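Local coordinates for protein folylpolyglutamate synthase/dihydrofolate synthase (Thermotoga maritima, PDB 1O5Z) that probably adds L-glutamate to dihydropteroate and to tetrahydrofolyl-polyglutamate chains, spending ATP with magnesium as cofactor in folate biosynthesis, at residues N166-D179 and K197-E211. Numbering follows the deposited sequence.
Sequences NVVFPLCSTIVTVD and KSGIIKERVPLVTGE. With SO4 (sulfate ion), chain B.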
ATOM      1  N   ASN A 166      -7.077 -13.141  -6.311  1.00 46.92           N
ATOM      2  CA  ASN A 166      -7.750 -13.237  -7.620  1.00 46.81           C
ATOM      3  C   ASN A 166      -8.792 -14.367  -7.728  1.00 47.62           C
ATOM      4  O   ASN A 166      -9.231 -14.731  -8.821  1.00 48.39           O
ATOM      5  CB  ASN A 166      -6.701 -13.396  -8.725  1.00 46.84           C
ATOM      6  CG  ASN A 166      -7.248 -13.062 -10.062  1.00 45.77           C
ATOM      7  OD1 ASN A 166      -8.063 -12.120 -10.189  1.00 45.88           O
ATOM      8  ND2 ASN A 166      -6.859 -13.843 -11.080  1.00 42.05           N
ATOM      9  N   VAL A 167      -9.168 -14.920  -6.583  1.00 48.13           N
ATOM     10  CA  VAL A 167     -10.244 -15.871  -6.478  1.00 48.44           C
ATOM     11  C   VAL A 167     -11.606 -15.185  -6.502  1.00 50.11           C
ATOM     12  O   VAL A 167     -12.636 -15.850  -6.540  1.00 49.95           O
ATOM     13  CB  VAL A 167     -10.069 -16.734  -5.225  1.00 48.06           C
ATOM     14  CG1 VAL A 167      -8.790 -17.547  -5.349  1.00 48.08           C
ATOM     15  CG2 VAL A 167     -10.034 -15.921  -3.960  1.00 46.55           C
ATOM     16  N   VAL A 168     -11.613 -13.848  -6.442  1.00 51.17           N
ATOM     17  CA  VAL A 168     -12.864 -13.102  -6.348  1.00 52.50           C
ATOM     18  C   VAL A 168     -13.471 -12.891  -7.720  1.00 52.70           C
ATOM     19  O   VAL A 168     -12.786 -13.009  -8.733  1.00 52.85           O
ATOM     20  CB  VAL A 168     -12.689 -11.697  -5.683  1.00 52.60           C
ATOM     21  CG1 VAL A 168     -12.092 -11.827  -4.313  1.00 55.13           C
ATOM     22  CG2 VAL A 168     -11.857 -10.730  -6.542  1.00 52.61           C
ATOM     23  N   PHE A 169     -14.775 -12.598  -7.714  1.00 52.87           N
ATOM     24  CA  PHE A 169     -15.489 -11.992  -8.842  1.00 52.74           C
ATOM     25  C   PHE A 169     -16.068 -10.626  -8.389  1.00 50.62           C
ATOM     26  O   PHE A 169     -17.094 -10.561  -7.721  1.00 49.80           O
ATOM     27  CB  PHE A 169     -16.586 -12.918  -9.293  1.00 54.25           C
ATOM     28  CG  PHE A 169     -16.706 -12.989 -10.738  1.00 55.99           C
ATOM     29  CD1 PHE A 169     -15.969 -13.939 -11.452  1.00 57.45           C
ATOM     30  CD2 PHE A 169     -17.550 -12.087 -11.419  1.00 59.68           C
ATOM     31  CE1 PHE A 169     -16.059 -14.013 -12.832  1.00 60.53           C
ATOM     32  CE2 PHE A 169     -17.687 -12.143 -12.826  1.00 60.19           C
ATOM     33  CZ  PHE A 169     -16.947 -13.110 -13.546  1.00 60.45           C
ATOM     34  N   PRO A 170     -15.350  -9.551  -8.683  1.00 48.85           N
ATOM     35  CA  PRO A 170     -15.654  -8.265  -8.098  1.00 48.52           C
ATOM     36  C   PRO A 170     -16.708  -7.469  -8.853  1.00 47.99           C
ATOM     37  O   PRO A 170     -17.122  -7.843  -9.945  1.00 48.03           O
ATOM     38  CB  PRO A 170     -14.302  -7.544  -8.167  1.00 48.13           C
ATOM     39  CG  PRO A 170     -13.650  -8.073  -9.364  1.00 48.83           C
ATOM     40  CD  PRO A 170     -14.156  -9.482  -9.554  1.00 48.85           C
ATOM     41  N   LEU A 171     -17.107  -6.355  -8.273  1.00 47.90           N
ATOM     42  CA  LEU A 171     -17.961  -5.413  -8.967  1.00 48.32           C
ATOM     43  C   LEU A 171     -17.156  -4.610 -10.023  1.00 47.46           C
ATOM     44  O   LEU A 171     -17.703  -4.108 -11.008  1.00 46.48           O
ATOM     45  CB  LEU A 171     -18.599  -4.463  -7.943  1.00 49.01           C
ATOM     46  CG  LEU A 171     -19.509  -5.097  -6.888  1.00 48.41           C
ATOM     47  CD1 LEU A 171     -19.871  -4.046  -5.850  1.00 47.19           C
ATOM     48  CD2 LEU A 171     -20.748  -5.639  -7.562  1.00 48.21           C
ATOM     49  N   CYS A 172     -15.852  -4.509  -9.792  1.00 46.55           N
ATOM     50  CA  CYS A 172     -14.965  -3.771 -10.645  1.00 45.56           C
ATOM     51  C   CYS A 172     -13.570  -4.260 -10.363  1.00 45.23           C
ATOM     52  O   CYS A 172     -13.248  -4.604  -9.233  1.00 43.75           O
ATOM     53  CB  CYS A 172     -15.034  -2.283 -10.304  1.00 45.69           C
ATOM     54  SG  CYS A 172     -14.179  -1.235 -11.506  1.00 47.34           S
ATOM     55  N   SER A 173     -12.763  -4.310 -11.416  1.00 45.68           N
ATOM     56  CA  SER A 173     -11.332  -4.644 -11.364  1.00 44.86           C
ATOM     57  C   SER A 173     -10.606  -3.393 -11.831  1.00 44.21           C
ATOM     58  O   SER A 173     -10.958  -2.789 -12.857  1.00 42.36           O
ATOM     59  CB  SER A 173     -10.998  -5.788 -12.318  1.00 45.45           C
ATOM     60  OG  SER A 173     -11.822  -6.911 -12.056  1.00 48.91           O
ATOM     61  N   THR A 174      -9.618  -2.996 -11.046  1.00 43.74           N
ATOM     62  CA  THR A 174      -8.836  -1.802 -11.314  1.00 43.39           C
ATOM     63  C   THR A 174      -7.383  -2.170 -11.482  1.00 43.35           C
ATOM     64  O   THR A 174      -6.826  -2.926 -10.664  1.00 42.43           O
ATOM     65  CB  THR A 174      -9.020  -0.847 -10.141  1.00 43.67           C
ATOM     66  OG1 THR A 174     -10.424  -0.557 -10.023  1.00 41.68           O
ATOM     67  CG2 THR A 174      -8.296   0.542 -10.370  1.00 42.11           C
ATOM     68  N   ILE A 175      -6.782  -1.697 -12.564  1.00 42.59           N
ATOM     69  CA  ILE A 175      -5.339  -1.783 -12.710  1.00 43.56           C
ATOM     70  C   ILE A 175      -4.780  -0.367 -12.753  1.00 43.54           C
ATOM     71  O   ILE A 175      -4.849   0.331 -13.781  1.00 42.86           O
ATOM     72  CB  ILE A 175      -4.961  -2.596 -13.945  1.00 44.29           C
ATOM     73  CG1 ILE A 175      -5.511  -4.033 -13.793  1.00 45.01           C
ATOM     74  CG2 ILE A 175      -3.423  -2.635 -14.086  1.00 44.90           C
ATOM     75  CD1 ILE A 175      -5.456  -4.887 -15.045  1.00 44.29           C
ATOM     76  N   VAL A 176      -4.273   0.088 -11.615  1.00 43.88           N
ATOM     77  CA  VAL A 176      -3.993   1.506 -11.479  1.00 45.05           C
ATOM     78  C   VAL A 176      -2.937   1.913 -12.513  1.00 46.05           C
ATOM     79  O   VAL A 176      -3.162   2.827 -13.318  1.00 46.23           O
ATOM     80  CB  VAL A 176      -3.534   1.897 -10.053  1.00 45.13           C
ATOM     81  CG1 VAL A 176      -3.364   3.446  -9.972  1.00 45.52           C
ATOM     82  CG2 VAL A 176      -4.498   1.403  -8.981  1.00 45.76           C
ATOM     83  N   THR A 177      -1.791   1.212 -12.472  1.00 46.55           N
ATOM     84  CA  THR A 177      -0.722   1.335 -13.453  1.00 47.78           C
ATOM     85  C   THR A 177      -0.068   0.007 -13.801  1.00 48.18           C
ATOM     86  O   THR A 177      -0.195  -0.977 -13.091  1.00 46.23           O
ATOM     87  CB  THR A 177       0.432   2.322 -12.992  1.00 48.53           C
ATOM     88  OG1 THR A 177       1.192   1.822 -11.842  1.00 48.85           O
ATOM     89  CG2 THR A 177      -0.156   3.709 -12.608  1.00 50.41           C
ATOM     90  N   VAL A 178       0.676   0.050 -14.905  1.00 48.96           N
ATOM     91  CA  VAL A 178       1.593  -0.994 -15.278  1.00 50.10           C
ATOM     92  C   VAL A 178       2.956  -0.360 -15.573  1.00 51.09           C
ATOM     93  O   VAL A 178       3.129   0.285 -16.612  1.00 49.83           O
ATOM     94  CB  VAL A 178       1.076  -1.749 -16.521  1.00 50.40           C
ATOM     95  CG1 VAL A 178       2.082  -2.840 -16.928  1.00 49.73           C
ATOM     96  CG2 VAL A 178      -0.382  -2.275 -16.290  1.00 50.03           C
ATOM     97  N   ASP A 179       3.906  -0.555 -14.652  1.00 53.10           N
ATOM     98  CA  ASP A 179       5.246   0.040 -14.742  1.00 55.37           C
ATOM     99  C   ASP A 179       6.334  -1.037 -14.668  1.00 56.20           C
ATOM    100  O   ASP A 179       6.168  -2.034 -13.971  1.00 56.77           O
ATOM    101  CB  ASP A 179       5.428   1.074 -13.624  1.00 54.99           C
ATOM    102  CG  ASP A 179       4.394   2.202 -13.691  1.00 57.50           C
ATOM    103  OD1 ASP A 179       4.317   2.779 -14.823  1.00 57.01           O
ATOM    104  OD2 ASP A 179       3.641   2.579 -12.699  1.00 57.01           O
ATOM    105  N   LYS A 197      -1.028  -8.661 -14.824  1.00 47.32           N
ATOM    106  CA  LYS A 197      -1.989  -7.782 -14.189  1.00 47.67           C
ATOM    107  C   LYS A 197      -3.414  -7.878 -14.757  1.00 47.30           C
ATOM    108  O   LYS A 197      -4.388  -7.748 -14.021  1.00 46.61           O
ATOM    109  CB  LYS A 197      -1.497  -6.314 -14.264  1.00 48.29           C
ATOM    110  CG  LYS A 197      -0.299  -6.115 -13.408  1.00 50.16           C
ATOM    111  CD  LYS A 197      -0.097  -4.749 -12.889  1.00 53.17           C
ATOM    112  CE  LYS A 197       1.337  -4.623 -12.308  1.00 54.99           C
ATOM    113  NZ  LYS A 197       1.868  -5.809 -11.605  1.00 55.51           N
ATOM    114  N   SER A 198      -3.556  -8.076 -16.060  1.00 47.04           N
ATOM    115  CA  SER A 198      -4.888  -8.191 -16.591  1.00 47.39           C
ATOM    116  C   SER A 198      -5.544  -9.540 -16.324  1.00 47.33           C
ATOM    117  O   SER A 198      -6.679  -9.718 -16.750  1.00 48.41           O
ATOM    118  CB  SER A 198      -4.991  -7.781 -18.074  1.00 47.58           C
ATOM    119  OG  SER A 198      -3.784  -7.909 -18.733  1.00 48.94           O
ATOM    120  N   GLY A 199      -4.882 -10.448 -15.586  1.00 47.53           N
ATOM    121  CA  GLY A 199      -5.535 -11.663 -15.044  1.00 47.07           C
ATOM    122  C   GLY A 199      -6.621 -11.443 -13.998  1.00 47.50           C
ATOM    123  O   GLY A 199      -7.367 -12.380 -13.667  1.00 48.25           O
ATOM    124  N   ILE A 200      -6.697 -10.225 -13.438  1.00 47.40           N
ATOM    125  CA  ILE A 200      -7.817  -9.806 -12.567  1.00 47.23           C
ATOM    126  C   ILE A 200      -9.024  -9.250 -13.320  1.00 47.34           C
ATOM    127  O   ILE A 200     -10.016  -8.885 -12.691  1.00 47.83           O
ATOM    128  CB  ILE A 200      -7.338  -8.787 -11.498  1.00 47.29           C
ATOM    129  CG1 ILE A 200      -7.174  -7.365 -12.061  1.00 46.91           C
ATOM    130  CG2 ILE A 200      -5.970  -9.232 -10.907  1.00 47.88           C
ATOM    131  CD1 ILE A 200      -7.082  -6.306 -10.921  1.00 47.45           C
ATOM    132  N   ILE A 201      -8.934  -9.150 -14.644  1.00 47.08           N
ATOM    133  CA  ILE A 201     -10.098  -8.827 -15.479  1.00 47.78           C
ATOM    134  C   ILE A 201     -11.013 -10.050 -15.571  1.00 47.91           C
ATOM    135  O   ILE A 201     -10.563 -11.130 -15.949  1.00 47.47           O
ATOM    136  CB  ILE A 201      -9.712  -8.368 -16.900  1.00 46.87           C
ATOM    137  CG1 ILE A 201      -8.834  -7.120 -16.836  1.00 47.15           C
ATOM    138  CG2 ILE A 201     -10.985  -8.082 -17.713  1.00 46.96           C
ATOM    139  CD1 ILE A 201      -8.200  -6.690 -18.184  1.00 48.22           C
ATOM    140  N   LYS A 202     -12.295  -9.836 -15.239  1.00 47.96           N
ATOM    141  CA  LYS A 202     -13.270 -10.901 -15.076  1.00 47.57           C
ATOM    142  C   LYS A 202     -14.451 -10.661 -16.002  1.00 48.20           C
ATOM    143  O   LYS A 202     -14.748  -9.517 -16.369  1.00 48.29           O
ATOM    144  CB  LYS A 202     -13.718 -10.948 -13.625  1.00 47.44           C
ATOM    145  CG  LYS A 202     -12.611 -11.336 -12.625  1.00 46.89           C
ATOM    146  CD  LYS A 202     -12.080 -12.769 -12.856  1.00 46.41           C
ATOM    147  CE  LYS A 202     -10.777 -13.010 -12.129  1.00 46.94           C
ATOM    148  NZ  LYS A 202     -10.793 -12.547 -10.701  1.00 47.71           N
ATOM    149  N   GLU A 203     -15.114 -11.748 -16.381  1.00 47.92           N
ATOM    150  CA  GLU A 203     -16.161 -11.715 -17.391  1.00 48.18           C
ATOM    151  C   GLU A 203     -17.249 -10.703 -17.076  1.00 47.35           C
ATOM    152  O   GLU A 203     -17.877 -10.766 -16.046  1.00 46.99           O
ATOM    153  CB  GLU A 203     -16.785 -13.104 -17.533  1.00 48.42           C
ATOM    154  CG  GLU A 203     -17.821 -13.228 -18.649  1.00 49.91           C
ATOM    155  CD  GLU A 203     -17.228 -13.255 -20.041  1.00 50.93           C
ATOM    156  OE1 GLU A 203     -15.994 -13.450 -20.162  1.00 51.36           O
ATOM    157  OE2 GLU A 203     -18.017 -13.095 -21.009  1.00 51.55           O
ATOM    158  N   ARG A 204     -17.453  -9.761 -17.981  1.00 47.50           N
ATOM    159  CA  ARG A 204     -18.487  -8.752 -17.818  1.00 47.81           C
ATOM    160  C   ARG A 204     -18.217  -7.760 -16.704  1.00 47.02           C
ATOM    161  O   ARG A 204     -18.961  -6.823 -16.550  1.00 47.04           O
ATOM    162  CB  ARG A 204     -19.849  -9.402 -17.580  1.00 48.12           C
ATOM    163  CG  ARG A 204     -20.286 -10.225 -18.732  1.00 50.91           C
ATOM    164  CD  ARG A 204     -21.084  -9.440 -19.704  1.00 54.31           C
ATOM    165  NE  ARG A 204     -21.206 -10.139 -20.971  1.00 56.51           N
ATOM    166  CZ  ARG A 204     -21.834  -9.649 -22.023  1.00 56.09           C
ATOM    167  NH1 ARG A 204     -22.428  -8.461 -21.945  1.00 57.23           N
ATOM    168  NH2 ARG A 204     -21.878 -10.346 -23.160  1.00 57.83           N
ATOM    169  N   VAL A 205     -17.138  -7.931 -15.959  1.00 46.72           N
ATOM    170  CA  VAL A 205     -16.839  -7.042 -14.857  1.00 46.08           C
ATOM    171  C   VAL A 205     -16.060  -5.916 -15.454  1.00 45.91           C
ATOM    172  O   VAL A 205     -15.089  -6.139 -16.144  1.00 45.03           O
ATOM    173  CB  VAL A 205     -15.960  -7.734 -13.775  1.00 46.34           C
ATOM    174  CG1 VAL A 205     -15.432  -6.747 -12.746  1.00 45.21           C
ATOM    175  CG2 VAL A 205     -16.736  -8.843 -13.090  1.00 47.23           C
ATOM    176  N   PRO A 206     -16.456  -4.689 -15.191  1.00 46.75           N
ATOM    177  CA  PRO A 206     -15.700  -3.562 -15.748  1.00 46.81           C
ATOM    178  C   PRO A 206     -14.252  -3.533 -15.276  1.00 46.32           C
ATOM    179  O   PRO A 206     -13.893  -4.150 -14.254  1.00 46.19           O
ATOM    180  CB  PRO A 206     -16.451  -2.336 -15.237  1.00 47.11           C
ATOM    181  CG  PRO A 206     -17.230  -2.844 -14.038  1.00 47.21           C
ATOM    182  CD  PRO A 206     -17.628  -4.242 -14.408  1.00 46.78           C
ATOM    183  N   LEU A 207     -13.431  -2.837 -16.057  1.00 45.62           N
ATOM    184  CA  LEU A 207     -12.032  -2.586 -15.720  1.00 44.64           C
ATOM    185  C   LEU A 207     -11.808  -1.073 -15.722  1.00 44.02           C
ATOM    186  O   LEU A 207     -12.215  -0.368 -16.684  1.00 42.82           O
ATOM    187  CB  LEU A 207     -11.105  -3.204 -16.774  1.00 44.83           C
ATOM    188  CG  LEU A 207      -9.675  -2.624 -16.838  1.00 44.83           C
ATOM    189  CD1 LEU A 207      -8.902  -2.967 -15.526  1.00 44.82           C
ATOM    190  CD2 LEU A 207      -8.952  -3.141 -18.070  1.00 44.85           C
ATOM    191  N   VAL A 208     -11.128  -0.599 -14.682  1.00 42.54           N
ATOM    192  CA  VAL A 208     -10.658   0.783 -14.625  1.00 42.17           C
ATOM    193  C   VAL A 208      -9.140   0.846 -14.566  1.00 41.93           C
ATOM    194  O   VAL A 208      -8.519   0.136 -13.788  1.00 42.79           O
ATOM    195  CB  VAL A 208     -11.232   1.478 -13.418  1.00 41.90           C
ATOM    196  CG1 VAL A 208     -10.731   2.912 -13.332  1.00 42.34           C
ATOM    197  CG2 VAL A 208     -12.711   1.419 -13.484  1.00 43.32           C
ATOM    198  N   THR A 209      -8.542   1.703 -15.392  1.00 42.39           N
ATOM    199  CA  THR A 209      -7.092   1.910 -15.367  1.00 41.99           C
ATOM    200  C   THR A 209      -6.598   3.363 -15.439  1.00 42.50           C
ATOM    201  O   THR A 209      -7.154   4.233 -16.152  1.00 41.90           O
ATOM    202  CB  THR A 209      -6.370   0.993 -16.417  1.00 42.00           C
ATOM    203  OG1 THR A 209      -4.933   1.100 -16.279  1.00 39.75           O
ATOM    204  CG2 THR A 209      -6.707   1.396 -17.839  1.00 41.55           C
ATOM    205  N   GLY A 210      -5.532   3.599 -14.668  1.00 43.18           N
ATOM    206  CA  GLY A 210      -4.798   4.864 -14.683  1.00 44.09           C
ATOM    207  C   GLY A 210      -3.601   4.807 -15.597  1.00 44.93           C
ATOM    208  O   GLY A 210      -2.746   5.684 -15.556  1.00 45.62           O
ATOM    209  N   GLU A 211      -3.554   3.788 -16.457  1.00 45.50           N
ATOM    210  CA  GLU A 211      -2.388   3.535 -17.293  1.00 45.12           C
ATOM    211  C   GLU A 211      -2.555   4.288 -18.600  1.00 45.71           C
ATOM    212  O   GLU A 211      -3.684   4.449 -19.103  1.00 45.83           O
ATOM    213  CB  GLU A 211      -2.177   2.029 -17.521  1.00 44.89           C
ATOM    214  CG  GLU A 211      -0.894   1.645 -18.298  1.00 44.60           C
ATOM    215  CD  GLU A 211       0.374   2.305 -17.765  1.00 42.84           C
ATOM    216  OE1 GLU A 211       0.629   2.277 -16.536  1.00 40.73           O
ATOM    217  OE2 GLU A 211       1.121   2.878 -18.589  1.00 43.84           O
TER
HETATM  218  S   SO4 B 501       2.984  -5.660  -8.526  1.00 61.78           S
HETATM  219  O1  SO4 B 501       3.004  -5.870  -7.076  1.00 67.23           O
HETATM  220  O2  SO4 B 501       3.906  -4.583  -8.867  1.00 64.42           O
HETATM  221  O3  SO4 B 501       1.599  -5.332  -8.883  1.00 67.31           O
HETATM  222  O4  SO4 B 501       3.333  -6.874  -9.250  1.00 63.72           O
HETATM  223  O   HOH W   1     -12.884  -7.071 -14.845  1.00 46.19           O
HETATM  224  O   HOH W   2       2.342   4.130 -15.479  1.00 49.01           O
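Two bends in the Lys202 chain, at chi2 (-64°) and chi4 (47°), carry NZ to Val168 and to Asn166, whose CG stands anti to its own backbone N (chi1 -162°). Lys202 NZ donates hydrogen bonds to Asn166 OD1 from above the amide plane (2.8 Å), to Val168 O nearly in line with the carbonyl (2.8 Å), and at longer range to Asn166 O. Asn166 ND2 reaches back to Gly199 O (3.0 Å), so the amide is gripped at both ends. Lys202 CB sits over one face of the Phe169 ring, 4.0 Å from the ring centroid, a CH-pi contact, while Val205 CG2 packs obliquely against Phe169 CE2. With an alanine at Lys202 the CB over the ring would stay, but Asn166 OD1 and Val168 O would probably lose their shared donor. Beyond, strands 173-175 and 207-209 pair in parallel within the central sheet of the Mur ligase middle domain, Val208 bonding to both Ser173 and Ile175. Ser173 OG donates to Ile200 O (2.7 Å), and Thr209 OG1 to Ile175 O (2.6 Å). At the far end Val178 N meets Glu211 OE1 (2.8 Å); Lys213, salt-bridged to both Glu211 and Asp179, probably eases the repulsion between these neighbouring carboxylates.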